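PDB 5Y5A: KLLA0F20702p from Kluyveromyces lactis, which is the yeast telomerase subunit Est1, here its N-terminal part with the TPR-like helical region, and probably recruits telomerase to telomeres by binding Cdc13. Local coordinates for residues P273-L278 with S323-Q328; F315-L320 with L365-G370. One frame throughout, in Å; residues are numbered along the deposited sequence.

Contact 1: residues P273-L278 with S323-Q328; sequences PNFTNL and SHIFPQ
Thr276 and Phe326 mark the nearest approach of the two backbones, their CA atoms 8.6 Å apart. Residues 273-278 are one and a half turns of helix 271-279; residues 323-325 are the last turn of helix 318-325, and Phe326 is the first residue to leave helical geometry (phi -121°, psi 68°). Its CB points toward the other segment. The Phe275 ring reaches across because its CG stands anti to the backbone N (chi1 -175°), which carries the ring off the helix toward its partners. The CD1 methyl of Ile325 arrives from the opposite direction and lies at the edge of that ring, near its plane, 3.7 Å from Phe275 CE2. The two phenylalanines meet obliquely: Phe275 CE2 comes to the edge of the Phe326 ring, 3.9 Å from Phe326 CE2. On one face of the Phe326 ring sits its own neighbour, Ile325 CG2, 3.5 Å above the plane and displaced toward the rim. Thr276 runs at about a right angle to the Phe326 side chain, with its CG2 4.0 Å from Phe326 CZ. Trimming Phe326 to an alanine would probably leave a gap beside Thr276 CG2 and deprive Phe275 CE2 of one of its two partners across the contact. Phe275 and Phe326 both also touch Ile378 of helix 339-379, so a third helix packs against both rings. The contact thus packs two helices of the Est1 DNA/RNA binding family region, a sequence family of the TPR clan. With no hydrogen bond between the segments, the helix end is held against helix 271-279 by shape and apolar burial, in a partly buried setting where the Thr276 hydroxyl, the polar group at the interface, is bonded within its own helix, to Ile272 O.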
ATOM      1  N   PRO A 273      -9.282   6.669  -9.872  1.00 40.67           N
ATOM      2  CA  PRO A 273     -10.659   7.137  -9.645  1.00 40.38           C
ATOM      3  C   PRO A 273     -11.029   7.272  -8.164  1.00 38.51           C
ATOM      4  O   PRO A 273     -11.648   8.263  -7.788  1.00 38.59           O
ATOM      5  CB  PRO A 273     -11.512   6.058 -10.317  1.00 39.96           C
ATOM      6  CG  PRO A 273     -10.646   5.552 -11.435  1.00 44.05           C
ATOM      7  CD  PRO A 273      -9.224   5.637 -10.930  1.00 40.13           C
ATOM      8  N   ASN A 274     -10.647   6.309  -7.338  1.00 40.39           N
ATOM      9  CA  ASN A 274     -10.956   6.394  -5.911  1.00 42.37           C
ATOM     10  C   ASN A 274     -10.181   7.490  -5.183  1.00 40.84           C
ATOM     11  O   ASN A 274     -10.759   8.240  -4.387  1.00 39.69           O
ATOM     12  CB  ASN A 274     -10.712   5.046  -5.236  1.00 47.74           C
ATOM     13  CG  ASN A 274     -11.895   4.113  -5.381  1.00 51.99           C
ATOM     14  OD1 ASN A 274     -12.843   4.174  -4.600  1.00 52.90           O
ATOM     15  ND2 ASN A 274     -11.854   3.254  -6.391  1.00 51.24           N
ATOM     16  N   PHE A 275      -8.881   7.574  -5.448  1.00 35.46           N
ATOM     17  CA  PHE A 275      -8.058   8.691  -4.986  1.00 36.26           C
ATOM     18  C   PHE A 275      -8.707  10.041  -5.317  1.00 41.47           C
ATOM     19  O   PHE A 275      -8.768  10.947  -4.484  1.00 37.86           O
ATOM     20  CB  PHE A 275      -6.671   8.603  -5.628  1.00 34.75           C
ATOM     21  CG  PHE A 275      -5.691   9.630  -5.140  1.00 38.17           C
ATOM     22  CD1 PHE A 275      -4.992   9.436  -3.950  1.00 36.58           C
ATOM     23  CD2 PHE A 275      -5.425  10.767  -5.889  1.00 39.87           C
ATOM     24  CE1 PHE A 275      -4.056  10.369  -3.507  1.00 37.96           C
ATOM     25  CE2 PHE A 275      -4.485  11.708  -5.451  1.00 37.12           C
ATOM     26  CZ  PHE A 275      -3.803  11.503  -4.256  1.00 34.54           C
ATOM     27  N   THR A 276      -9.198  10.155  -6.546  1.00 39.91           N
ATOM     28  CA  THR A 276      -9.800  11.390  -7.045  1.00 40.27           C
ATOM     29  C   THR A 276     -11.162  11.650  -6.397  1.00 41.45           C
ATOM     30  O   THR A 276     -11.512  12.791  -6.101  1.00 40.58           O
ATOM     31  CB  THR A 276      -9.951  11.328  -8.573  1.00 39.27           C
ATOM     32  OG1 THR A 276      -8.668  11.067  -9.147  1.00 37.20           O
ATOM     33  CG2 THR A 276     -10.489  12.636  -9.133  1.00 40.86           C
ATOM     34  N   ASN A 277     -11.911  10.579  -6.165  1.00 38.10           N
ATOM     35  CA  ASN A 277     -13.213  10.675  -5.525  1.00 43.65           C
ATOM     36  C   ASN A 277     -13.048  11.214  -4.105  1.00 47.75           C
ATOM     37  O   ASN A 277     -13.903  11.940  -3.601  1.00 45.46           O
ATOM     38  CB  ASN A 277     -13.906   9.311  -5.521  1.00 41.92           C
ATOM     39  CG  ASN A 277     -15.372   9.384  -5.097  1.00 49.88           C
ATOM     40  OD1 ASN A 277     -15.704   9.181  -3.929  1.00 46.22           O
ATOM     41  ND2 ASN A 277     -16.257   9.661  -6.058  1.00 48.02           N
ATOM     42  N   LEU A 278     -11.917  10.881  -3.488  1.00 45.85           N
ATOM     43  CA  LEU A 278     -11.610  11.305  -2.126  1.00 40.46           C
ATOM     44  C   LEU A 278     -11.036  12.721  -2.036  1.00 44.20           C
ATOM     45  O   LEU A 278     -11.385  13.483  -1.131  1.00 39.73           O
ATOM     46  CB  LEU A 278     -10.630  10.315  -1.485  1.00 37.74           C
ATOM     47  CG  LEU A 278     -10.120  10.624  -0.072  1.00 42.14           C
ATOM     48  CD1 LEU A 278     -11.269  10.801   0.917  1.00 37.85           C
ATOM     49  CD2 LEU A 278      -9.177   9.525   0.402  1.00 41.27           C
ATOM     50  N   SER A 323      -4.489  19.984  -2.324  1.00 42.50           N
ATOM     51  CA  SER A 323      -4.357  21.312  -2.907  1.00 45.08           C
ATOM     52  C   SER A 323      -3.264  21.388  -3.979  1.00 48.94           C
ATOM     53  O   SER A 323      -3.327  22.233  -4.867  1.00 51.54           O
ATOM     54  CB  SER A 323      -4.084  22.341  -1.817  1.00 38.99           C
ATOM     55  OG  SER A 323      -2.766  22.215  -1.311  1.00 59.92           O
ATOM     56  N   HIS A 324      -2.267  20.515  -3.906  1.00 47.61           N
ATOM     57  CA  HIS A 324      -1.239  20.487  -4.946  1.00 43.96           C
ATOM     58  C   HIS A 324      -1.719  19.739  -6.189  1.00 40.43           C
ATOM     59  O   HIS A 324      -1.527  20.204  -7.316  1.00 43.23           O
ATOM     60  CB  HIS A 324       0.051  19.861  -4.417  1.00 45.02           C
ATOM     61  CG  HIS A 324       0.904  20.818  -3.645  1.00 46.56           C
ATOM     62  ND1 HIS A 324       0.965  20.822  -2.268  1.00 46.04           N
ATOM     63  CD2 HIS A 324       1.714  21.818  -4.061  1.00 42.61           C
ATOM     64  CE1 HIS A 324       1.787  21.777  -1.869  1.00 39.39           C
ATOM     65  NE2 HIS A 324       2.253  22.396  -2.938  1.00 41.90           N
ATOM     66  N   ILE A 325      -2.344  18.585  -5.988  1.00 37.25           N
ATOM     67  CA  ILE A 325      -2.835  17.799  -7.116  1.00 42.87           C
ATOM     68  C   ILE A 325      -4.114  18.395  -7.711  1.00 45.80           C
ATOM     69  O   ILE A 325      -4.233  18.520  -8.923  1.00 43.44           O
ATOM     70  CB  ILE A 325      -3.082  16.335  -6.710  1.00 35.95           C
ATOM     71  CG1 ILE A 325      -1.796  15.743  -6.114  1.00 35.84           C
ATOM     72  CG2 ILE A 325      -3.540  15.516  -7.910  1.00 35.57           C
ATOM     73  CD1 ILE A 325      -1.822  14.222  -5.968  1.00 31.61           C
ATOM     74  N   PHE A 326      -5.050  18.779  -6.850  1.00 42.50           N
ATOM     75  CA  PHE A 326      -6.340  19.307  -7.286  1.00 42.65           C
ATOM     76  C   PHE A 326      -6.579  20.726  -6.766  1.00 45.22           C
ATOM     77  O   PHE A 326      -7.466  20.936  -5.934  1.00 42.27           O
ATOM     78  CB  PHE A 326      -7.475  18.392  -6.803  1.00 39.09           C
ATOM     79  CG  PHE A 326      -7.298  16.941  -7.176  1.00 38.35           C
ATOM     80  CD1 PHE A 326      -7.609  16.492  -8.459  1.00 41.71           C
ATOM     81  CD2 PHE A 326      -6.846  16.021  -6.241  1.00 32.61           C
ATOM     82  CE1 PHE A 326      -7.459  15.158  -8.809  1.00 37.83           C
ATOM     83  CE2 PHE A 326      -6.700  14.683  -6.585  1.00 37.62           C
ATOM     84  CZ  PHE A 326      -7.008  14.251  -7.876  1.00 37.25           C
ATOM     85  N   PRO A 327      -5.798  21.706  -7.253  1.00 46.96           N
ATOM     86  CA  PRO A 327      -5.833  23.060  -6.679  1.00 50.13           C
ATOM     87  C   PRO A 327      -7.220  23.706  -6.678  1.00 52.28           C
ATOM     88  O   PRO A 327      -7.581  24.361  -5.696  1.00 51.90           O
ATOM     89  CB  PRO A 327      -4.871  23.848  -7.581  1.00 54.24           C
ATOM     90  CG  PRO A 327      -4.823  23.079  -8.864  1.00 46.33           C
ATOM     91  CD  PRO A 327      -4.913  21.635  -8.430  1.00 46.97           C
ATOM     92  N   GLN A 328      -7.993  23.510  -7.744  1.00 47.82           N
ATOM     93  CA  GLN A 328      -9.297  24.148  -7.863  1.00 55.60           C
ATOM     94  C   GLN A 328     -10.282  23.605  -6.840  1.00 58.19           C
ATOM     95  O   GLN A 328     -11.041  24.364  -6.241  1.00 52.34           O
ATOM     96  CB  GLN A 328      -9.858  23.961  -9.272  1.00 66.78           C
ATOM     97  CG  GLN A 328      -9.066  24.701 -10.319  1.00 77.44           C
ATOM     98  CD  GLN A 328      -8.925  26.166  -9.976  1.00 85.85           C
ATOM     99  OE1 GLN A 328      -9.921  26.860  -9.768  1.00 86.92           O
ATOM    100  NE2 GLN A 328      -7.686  26.641  -9.893  1.00 91.65           N
TER

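Contact 2: residues F315-L320 with L365-G370; sequences FYILPL and LILLIG
Leu367 sets its CD2 methyl over a neighbouring pair of methyls, Ile317 CG2 at 4.0 Å and Leu318 CD2 at 4.1 Å. With CG anti to the backbone N (chi1 166°), the leucine extends from helix 339-379 toward residues 315-320, and that one methyl makes both of its close contacts. Ile317 and Leu367 lie alongside each other, running opposite ways, branch beside branch. Leu318 instead meets Leu367 at about a right angle; Leu318 leaves its backbone at an angle to the helix, but its end comes nearer. The long arm of Ile317, extended through chi1 -163° and chi2 -176°, passes on to the next residue of the helix, where its CD1 rests 4.3 Å from Leu368 CB. Ile317 thus spans two consecutive residues, and its CA is nearest that of Leu368, at 8.4 Å. A type I beta turn from Phe315 to Leu318, closed by Leu318 N to Phe315 O at 3.0 Å, brings Ile317 to face the helix, with Leu318 next to it. No hydrogen bond joins the segments; all four touching side chains are buried and aliphatic, so the segments are joined by apolar packing alone. Several helices enclose this layer. Helix 251-263 reaches both partners, with Ala255 against Leu318 and Val259 against Leu367, while Leu368 packs on Ile398 and Phe401 of helix 385-410. Helix 285-298 takes Phe315 and Pro319 on Leu297 and Leu294. The contact therefore sits in the all-helical core of the Est1 DNA/RNA binding family region, where the turn at 315-318 packs on the C-terminal half of the long helix 339-379.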
ATOM      1  N   PHE A 315      -5.050  12.869   8.987  1.00 46.05           N
ATOM      2  CA  PHE A 315      -5.938  13.666   8.158  1.00 44.16           C
ATOM      3  C   PHE A 315      -5.359  14.961   7.606  1.00 42.10           C
ATOM      4  O   PHE A 315      -5.671  15.331   6.483  1.00 45.13           O
ATOM      5  CB  PHE A 315      -7.207  13.996   8.940  1.00 38.78           C
ATOM      6  CG  PHE A 315      -8.191  12.875   8.978  1.00 37.51           C
ATOM      7  CD1 PHE A 315      -8.046  11.832   9.879  1.00 37.74           C
ATOM      8  CD2 PHE A 315      -9.257  12.849   8.099  1.00 40.59           C
ATOM      9  CE1 PHE A 315      -8.952  10.795   9.909  1.00 46.35           C
ATOM     10  CE2 PHE A 315     -10.169  11.814   8.127  1.00 45.60           C
ATOM     11  CZ  PHE A 315     -10.018  10.786   9.036  1.00 47.58           C
ATOM     12  N   TYR A 316      -4.543  15.663   8.383  1.00 42.63           N
ATOM     13  CA  TYR A 316      -4.198  17.028   8.009  1.00 42.28           C
ATOM     14  C   TYR A 316      -3.200  17.088   6.869  1.00 43.51           C
ATOM     15  O   TYR A 316      -2.976  18.152   6.305  1.00 44.79           O
ATOM     16  CB  TYR A 316      -3.674  17.816   9.217  1.00 45.44           C
ATOM     17  CG  TYR A 316      -4.795  18.356  10.087  1.00 46.10           C
ATOM     18  CD1 TYR A 316      -6.051  17.778  10.048  1.00 46.35           C
ATOM     19  CD2 TYR A 316      -4.607  19.453  10.926  1.00 49.44           C
ATOM     20  CE1 TYR A 316      -7.082  18.245  10.822  1.00 45.72           C
ATOM     21  CE2 TYR A 316      -5.655  19.940  11.716  1.00 46.04           C
ATOM     22  CZ  TYR A 316      -6.889  19.324  11.653  1.00 45.72           C
ATOM     23  OH  TYR A 316      -7.955  19.767  12.418  1.00 44.61           O
ATOM     24  N   ILE A 317      -2.614  15.953   6.503  1.00 37.45           N
ATOM     25  CA  ILE A 317      -1.741  15.948   5.345  1.00 33.84           C
ATOM     26  C   ILE A 317      -2.583  15.873   4.065  1.00 38.34           C
ATOM     27  O   ILE A 317      -2.107  16.196   2.984  1.00 43.81           O
ATOM     28  CB  ILE A 317      -0.723  14.772   5.384  1.00 36.55           C
ATOM     29  CG1 ILE A 317       0.436  15.027   4.411  1.00 35.23           C
ATOM     30  CG2 ILE A 317      -1.417  13.439   5.114  1.00 35.51           C
ATOM     31  CD1 ILE A 317       1.446  13.881   4.314  1.00 41.79           C
ATOM     32  N   LEU A 318      -3.811  15.430   4.190  1.00 37.74           N
ATOM     33  CA  LEU A 318      -4.678  15.262   3.057  1.00 37.30           C
ATOM     34  C   LEU A 318      -4.998  16.523   2.308  1.00 41.12           C
ATOM     35  O   LEU A 318      -4.836  16.557   1.126  1.00 45.49           O
ATOM     36  CB  LEU A 318      -5.908  14.479   3.430  1.00 38.09           C
ATOM     37  CG  LEU A 318      -5.613  13.088   3.941  1.00 38.34           C
ATOM     38  CD1 LEU A 318      -6.865  12.376   4.350  1.00 36.84           C
ATOM     39  CD2 LEU A 318      -4.879  12.269   2.920  1.00 38.43           C
ATOM     40  N   PRO A 319      -5.436  17.570   2.974  1.00 40.23           N
ATOM     41  CA  PRO A 319      -5.682  18.808   2.223  1.00 45.45           C
ATOM     42  C   PRO A 319      -4.432  19.415   1.588  1.00 45.72           C
ATOM     43  O   PRO A 319      -4.555  20.161   0.618  1.00 48.03           O
ATOM     44  CB  PRO A 319      -6.242  19.758   3.287  1.00 45.63           C
ATOM     45  CG  PRO A 319      -6.847  18.864   4.300  1.00 44.48           C
ATOM     46  CD  PRO A 319      -5.913  17.685   4.363  1.00 39.65           C
ATOM     47  N   LEU A 320      -3.255  19.109   2.126  1.00 39.11           N
ATOM     48  CA  LEU A 320      -2.024  19.670   1.588  1.00 40.01           C
ATOM     49  C   LEU A 320      -1.700  18.991   0.267  1.00 38.40           C
ATOM     50  O   LEU A 320      -1.370  19.646  -0.721  1.00 43.82           O
ATOM     51  CB  LEU A 320      -0.872  19.507   2.582  1.00 33.11           C
ATOM     52  CG  LEU A 320      -1.219  20.093   3.955  1.00 43.25           C
ATOM     53  CD1 LEU A 320      -0.129  19.787   4.973  1.00 37.33           C
ATOM     54  CD2 LEU A 320      -1.443  21.598   3.846  1.00 39.10           C
ATOM     55  N   LEU A 365       4.731   9.710   5.125  1.00 49.46           N
ATOM     56  CA  LEU A 365       5.897   9.847   4.255  1.00 43.94           C
ATOM     57  C   LEU A 365       5.704   9.101   2.939  1.00 37.91           C
ATOM     58  O   LEU A 365       5.884   9.668   1.863  1.00 35.10           O
ATOM     59  CB  LEU A 365       7.156   9.343   4.970  1.00 44.26           C
ATOM     60  CG  LEU A 365       8.403   9.217   4.096  1.00 43.45           C
ATOM     61  CD1 LEU A 365       8.965  10.584   3.728  1.00 38.81           C
ATOM     62  CD2 LEU A 365       9.471   8.358   4.778  1.00 49.97           C
ATOM     63  N   ILE A 366       5.315   7.836   3.020  1.00 40.81           N
ATOM     64  CA  ILE A 366       5.108   7.037   1.813  1.00 41.63           C
ATOM     65  C   ILE A 366       3.935   7.538   0.965  1.00 38.87           C
ATOM     66  O   ILE A 366       4.038   7.609  -0.265  1.00 38.28           O
ATOM     67  CB  ILE A 366       4.882   5.570   2.163  1.00 43.88           C
ATOM     68  CG1 ILE A 366       6.069   5.049   2.978  1.00 46.10           C
ATOM     69  CG2 ILE A 366       4.701   4.741   0.896  1.00 37.28           C
ATOM     70  CD1 ILE A 366       5.710   3.864   3.835  1.00 43.54           C
ATOM     71  N   LEU A 367       2.826   7.883   1.617  1.00 35.65           N
ATOM     72  CA  LEU A 367       1.694   8.497   0.924  1.00 36.12           C
ATOM     73  C   LEU A 367       2.156   9.716   0.113  1.00 38.87           C
ATOM     74  O   LEU A 367       1.835   9.855  -1.065  1.00 38.51           O
ATOM     75  CB  LEU A 367       0.617   8.911   1.923  1.00 29.15           C
ATOM     76  CG  LEU A 367      -0.486   9.851   1.436  1.00 35.86           C
ATOM     77  CD1 LEU A 367      -1.410   9.151   0.432  1.00 40.21           C
ATOM     78  CD2 LEU A 367      -1.289  10.378   2.614  1.00 39.38           C
ATOM     79  N   LEU A 368       2.931  10.580   0.763  1.00 37.79           N
ATOM     80  CA  LEU A 368       3.421  11.816   0.166  1.00 38.50           C
ATOM     81  C   LEU A 368       4.349  11.565  -1.022  1.00 40.69           C
ATOM     82  O   LEU A 368       4.203  12.190  -2.078  1.00 39.62           O
ATOM     83  CB  LEU A 368       4.144  12.649   1.229  1.00 41.67           C
ATOM     84  CG  LEU A 368       4.611  14.034   0.800  1.00 40.69           C
ATOM     85  CD1 LEU A 368       3.411  14.879   0.375  1.00 36.21           C
ATOM     86  CD2 LEU A 368       5.405  14.698   1.925  1.00 35.74           C
ATOM     87  N   ILE A 369       5.306  10.656  -0.849  1.00 38.25           N
ATOM     88  CA  ILE A 369       6.197  10.267  -1.948  1.00 36.83           C
ATOM     89  C   ILE A 369       5.379   9.737  -3.123  1.00 42.65           C
ATOM     90  O   ILE A 369       5.553  10.167  -4.265  1.00 40.20           O
ATOM     91  CB  ILE A 369       7.224   9.201  -1.497  1.00 32.86           C
ATOM     92  CG1 ILE A 369       8.373   9.874  -0.750  1.00 33.73           C
ATOM     93  CG2 ILE A 369       7.783   8.418  -2.702  1.00 34.08           C
ATOM     94  CD1 ILE A 369       9.270   8.908   0.004  1.00 35.13           C
ATOM     95  N   GLY A 370       4.482   8.804  -2.831  1.00 38.42           N
ATOM     96  CA  GLY A 370       3.575   8.280  -3.834  1.00 33.55           C
ATOM     97  C   GLY A 370       2.738   9.365  -4.489  1.00 33.31           C
ATOM     98  O   GLY A 370       2.519   9.341  -5.691  1.00 37.49           O
TER

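Coming from the N terminus, the chain reaches 273-278 on helix 271-279, runs through helices 285-298 and 306-315, and enters 315-320, the first half of contact 2. Helix 318-325 follows, and its end at 323-328 turns back to close contact 1 over 44 intervening residues. The chain then continues into helix 339-379, where 365-370 closes contact 2 over another 44. The two loops cross rather than nest, since 315-320 lies inside the first loop and 365-370 beyond it. Helix 318-325 serves both: its start and the turn leading into it pack on helix 339-379, its end on helix 271-279. The contact centres are about 12 Å apart; together they tie three helices of the DNA/RNA binding family region.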